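Ras GTPase-activating-like protein IQGAP2 (Homo sapiens, PDB 5CJP) probably binds active, GTP-loaded Rho-family GTPases such as Cdc42 through a Ras-GAP-like domain, serving as an effector rather than as a GTPase activator. Local coordinates at residues E[198-201]-E[202-206]; E[308-311]-E[312-315]. All blocks are in the same frame, centred on the assembly; numbering follows the deposited sequence.

Contact 1. Residues E[198-201]-E[202-206]; sequences LPYG and LRYIA
Tyr200 and Tyr204 lie side by side in the first turn of helix 200-216, part of the all-helical Ras-GAP-like domain, with Pro199 at the N-cap. Both tyrosines hold CG anti to the backbone N (chi1 167° and 174°), which sends the two rings the same way. Their planes are nearly parallel, 12° apart, but slid so far that the rings barely overlap. They are linked by a CH-pi contact, Tyr204 CB standing over one face of the Tyr200 ring and toward its rim, 4.2 Å from the centroid, with Tyr200 OH 3.7 Å from Tyr204 CD1. Tyr200 OH also bonds to Pro315 O, so a leucine at Tyr200 would probably take away the flat face beneath Tyr204 CB and deprive the Pro315 carbonyl of its hydroxyl partner. Leu202 CB meets Pro199 CB at 4.2 Å, and the leucine side chain packs on Leu233 and Tyr237 of helix 222-243. Proline suits the N-cap because it restricts the backbone while keeping its carbonyl as an acceptor: Arg203 N donates to Pro199 O at 3.1 Å. The same i to i+4 pattern continues as Tyr204 N reaches Tyr200 O and Ile205 N reaches Gly201 O; Gly201, without a side chain, serves this buried turn by backbone alone. The Arg203 guanidinium serves Glu310 O and Ala311 O. Leu198 O accepts from a basic side chain of another protein chain and from a water at the guanidinium edge, 3.1 Å from Leu198 O and accepting from Arg203 NH1 at 3.0 Å.

Contact 2. Residues E[308-311]-E[312-315]; sequences FKEA and CNVP
Past helix 294-311 the chain turns: Asn313 N donates to Glu310 O, three residues back, at 2.8 Å, while the Cys312 N to Lys309 O bond, at 3.4 Å, is weak. Asn313 then centres an inverse gamma turn that swings the chain out of the helical path, closed by a weak bond from Val314 N to Cys312 O. Asparagine suits this exposed place because its short amide arm can reach Glu310. With its CG roughly anti to the backbone N (chi1 -151°), that arm lies obliquely across the bent chain of Glu310, the amide and carboxylate planes 48° apart, and Asn313 ND2 stands 2.6 Å from Glu310 OE2. Phe308, Ala311 and Cys312 pack on Tyr234, Leu233 and Val229 of helix 222-243, and Cys312 also meets the side chains of Lys207 and Lys210. The Cys312 sulfur sits beside its own backbone N (chi1 -47°), which brings SG back over the helix end to 3.7 Å from Phe308 O. Lys309, fully extended, lies against Leu226 and makes a weak, long ion pair with Glu222. The chemistry implies charge compensation: the Arg203 guanidinium bonds Glu310 O and Ala311 O, meeting the carbonyls at the negative end of the helix with a positive charge that would probably also soften the nearby Glu310 carboxylate.

Overall arrangement
The two contacts follow one another along the chain but join in space, their centres about 8 Å apart: the start of helix 200-216 receives the end of helix 294-311. Arg203 NH2 of contact 1 lies 2.6 Å from Glu310 O of contact 2, a probable hydrogen bond, and Arg203 NE takes Ala311 O, so one guanidinium gathers carbonyls at a helix terminus. Further along, Tyr200 CE1 packs on Val314 CG2 at 3.6 Å, and Lys207 NZ bonds Val314 O. Neither contact contributes to the GTP pocket of Asn57, Arg59, Glu60 and Tyr326, yet Tyr200 rests on Leu65 of helix 58-79, which carries two of those residues.

Contact 1. Residues E[198-201]-E[202-206]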
loop_
_atom_site.group_PDB
_atom_site.type_symbol
_atom_site.label_atom_id
_atom_site.label_comp_id
_atom_site.label_asym_id
_atom_site.label_seq_id
_atom_site.Cartn_x
_atom_site.Cartn_y
_atom_site.Cartn_z
ATOM N N LEU E 198 29.468 -12.461 -1.712
ATOM C CA LEU E 198 28.791 -12.548 -0.434
ATOM C C LEU E 198 28.706 -11.141 0.158
ATOM O O LEU E 198 29.508 -10.269 -0.159
ATOM C CB LEU E 198 29.553 -13.461 0.541
ATOM C CG LEU E 198 29.375 -14.967 0.426
ATOM C CD1 LEU E 198 29.957 -15.622 1.655
ATOM C CD2 LEU E 198 27.903 -15.307 0.328
ATOM N N PRO E 199 27.726 -10.904 1.026
ATOM C CA PRO E 199 27.569 -9.582 1.643
ATOM C C PRO E 199 28.660 -9.324 2.669
ATOM O O PRO E 199 29.012 -10.224 3.434
ATOM C CB PRO E 199 26.195 -9.664 2.313
ATOM C CG PRO E 199 25.476 -10.709 1.526
ATOM C CD PRO E 199 26.554 -11.751 1.276
ATOM N N TYR E 200 29.186 -8.102 2.686
ATOM C CA TYR E 200 30.219 -7.730 3.661
ATOM C C TYR E 200 29.758 -8.045 5.092
ATOM O O TYR E 200 30.459 -8.739 5.841
ATOM C CB TYR E 200 30.544 -6.232 3.581
ATOM C CG TYR E 200 31.368 -5.772 4.763
ATOM C CD1 TYR E 200 32.701 -6.170 4.913
ATOM C CD2 TYR E 200 30.792 -5.021 5.787
ATOM C CE1 TYR E 200 33.425 -5.844 6.057
ATOM C CE2 TYR E 200 31.506 -4.690 6.939
ATOM C CZ TYR E 200 32.824 -5.101 7.071
ATOM O OH TYR E 200 33.530 -4.783 8.222
ATOM N N GLY E 201 28.581 -7.520 5.465
ATOM C CA GLY E 201 28.042 -7.740 6.800
ATOM C C GLY E 201 27.990 -9.203 7.237
ATOM O O GLY E 201 28.294 -9.535 8.382
ATOM N N LEU E 202 27.586 -10.084 6.338
ATOM C CA LEU E 202 27.542 -11.494 6.675
ATOM C C LEU E 202 28.963 -12.030 6.913
ATOM O O LEU E 202 29.205 -12.808 7.850
ATOM C CB LEU E 202 26.886 -12.281 5.540
ATOM C CG LEU E 202 26.837 -13.791 5.736
ATOM C CD1 LEU E 202 26.314 -14.080 7.116
ATOM C CD2 LEU E 202 25.966 -14.453 4.659
ATOM N N ARG E 203 29.899 -11.631 6.058
ATOM C CA ARG E 203 31.278 -12.090 6.187
ATOM C C ARG E 203 31.858 -11.551 7.473
ATOM O O ARG E 203 32.636 -12.226 8.154
ATOM C CB ARG E 203 32.150 -11.616 5.007
ATOM C CG ARG E 203 31.945 -12.378 3.708
ATOM C CD ARG E 203 32.929 -11.950 2.624
ATOM N NE ARG E 203 34.296 -12.439 2.830
ATOM C CZ ARG E 203 35.298 -12.239 1.973
ATOM N NH1 ARG E 203 35.088 -11.566 0.856
ATOM N NH2 ARG E 203 36.512 -12.717 2.217
ATOM N N TYR E 204 31.472 -10.329 7.810
ATOM C CA TYR E 204 31.990 -9.705 9.014
ATOM C C TYR E 204 31.520 -10.406 10.284
ATOM O O TYR E 204 32.298 -10.603 11.209
ATOM C CB TYR E 204 31.607 -8.231 9.047
ATOM C CG TYR E 204 31.984 -7.566 10.334
ATOM C CD1 TYR E 204 33.316 -7.509 10.748
ATOM C CD2 TYR E 204 31.006 -7.051 11.180
ATOM C CE1 TYR E 204 33.665 -6.957 11.987
ATOM C CE2 TYR E 204 31.339 -6.502 12.413
ATOM C CZ TYR E 204 32.667 -6.461 12.815
ATOM O OH TYR E 204 32.975 -5.942 14.052
ATOM N N ILE E 205 30.252 -10.788 10.331
ATOM C CA ILE E 205 29.755 -11.464 11.513
ATOM C C ILE E 205 30.396 -12.849 11.644
ATOM O O ILE E 205 30.637 -13.328 12.753
ATOM C CB ILE E 205 28.225 -11.570 11.484
ATOM C CG1 ILE E 205 27.616 -10.169 11.650
ATOM C CG2 ILE E 205 27.737 -12.480 12.591
ATOM C CD1 ILE E 205 27.935 -9.503 12.941
ATOM N N ALA E 206 30.680 -13.493 10.516
ATOM C CA ALA E 206 31.332 -14.794 10.541
ATOM C C ALA E 206 32.692 -14.561 11.184
ATOM O O ALA E 206 33.156 -15.357 12.000
ATOM C CB ALA E 206 31.505 -15.337 9.132
HETATM O O HOH W 1 32.560 -10.531 -0.348
#

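Contact 2. Residues E[308-311]-E[312-315]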
loop_
_atom_site.group_PDB
_atom_site.type_symbol
_atom_site.label_atom_id
_atom_site.label_comp_id
_atom_site.label_asym_id
_atom_site.label_seq_id
_atom_site.Cartn_x
_atom_site.Cartn_y
_atom_site.Cartn_z
ATOM N N PHE E 308 35.365 -21.015 3.744
ATOM C CA PHE E 308 34.982 -20.506 5.061
ATOM C C PHE E 308 36.086 -19.666 5.688
ATOM O O PHE E 308 35.828 -18.598 6.231
ATOM C CB PHE E 308 34.632 -21.670 6.002
ATOM C CG PHE E 308 33.473 -22.506 5.525
ATOM C CD1 PHE E 308 33.341 -23.833 5.931
ATOM C CD2 PHE E 308 32.516 -21.973 4.657
ATOM C CE1 PHE E 308 32.282 -24.623 5.478
ATOM C CE2 PHE E 308 31.455 -22.752 4.199
ATOM C CZ PHE E 308 31.336 -24.087 4.608
ATOM N N LYS E 309 37.318 -20.150 5.618
ATOM C CA LYS E 309 38.420 -19.409 6.200
ATOM C C LYS E 309 38.562 -18.061 5.522
ATOM O O LYS E 309 38.734 -17.047 6.188
ATOM C CB LYS E 309 39.729 -20.192 6.085
ATOM C CG LYS E 309 40.906 -19.447 6.692
ATOM C CD LYS E 309 42.179 -20.273 6.719
ATOM C CE LYS E 309 43.297 -19.498 7.403
ATOM N NZ LYS E 309 44.556 -20.287 7.504
ATOM N N GLU E 310 38.475 -18.038 4.201
ATOM C CA GLU E 310 38.597 -16.778 3.478
ATOM C C GLU E 310 37.417 -15.847 3.757
ATOM O O GLU E 310 37.560 -14.627 3.725
ATOM C CB GLU E 310 38.713 -17.031 1.977
ATOM C CG GLU E 310 40.075 -16.691 1.400
ATOM C CD GLU E 310 40.389 -15.201 1.444
ATOM O OE1 GLU E 310 39.707 -14.419 0.741
ATOM O OE2 GLU E 310 41.320 -14.814 2.182
ATOM N N ALA E 311 36.252 -16.428 4.023
ATOM C CA ALA E 311 35.071 -15.632 4.320
ATOM C C ALA E 311 35.362 -14.595 5.423
ATOM O O ALA E 311 35.005 -13.426 5.289
ATOM C CB ALA E 311 33.930 -16.542 4.738
ATOM N N CYS E 312 36.023 -15.027 6.496
ATOM C CA CYS E 312 36.358 -14.155 7.619
ATOM C C CYS E 312 37.461 -13.118 7.299
ATOM O O CYS E 312 37.728 -12.199 8.094
ATOM C CB CYS E 312 36.799 -15.015 8.812
ATOM S SG CYS E 312 35.723 -16.434 9.208
ATOM N N ASN E 313 38.097 -13.265 6.138
ATOM C CA ASN E 313 39.171 -12.368 5.721
ATOM C C ASN E 313 38.606 -11.020 5.291
ATOM O O ASN E 313 38.565 -10.702 4.098
ATOM C CB ASN E 313 39.935 -12.997 4.554
ATOM C CG ASN E 313 41.381 -12.562 4.501
ATOM O OD1 ASN E 313 41.698 -11.384 4.665
ATOM N ND2 ASN E 313 42.272 -13.516 4.261
ATOM N N VAL E 314 38.199 -10.204 6.254
ATOM C CA VAL E 314 37.611 -8.923 5.898
ATOM C C VAL E 314 37.876 -7.861 6.965
ATOM O O VAL E 314 38.034 -8.190 8.146
ATOM C CB VAL E 314 36.088 -9.139 5.644
ATOM C CG1 VAL E 314 35.281 -8.992 6.930
ATOM C CG2 VAL E 314 35.614 -8.225 4.575
ATOM N N PRO E 315 37.962 -6.573 6.559
ATOM C CA PRO E 315 38.214 -5.420 7.449
ATOM C C PRO E 315 37.126 -5.190 8.499
ATOM O O PRO E 315 36.053 -5.784 8.430
ATOM C CB PRO E 315 38.279 -4.238 6.485
ATOM C CG PRO E 315 38.736 -4.857 5.210
ATOM C CD PRO E 315 37.953 -6.136 5.150
#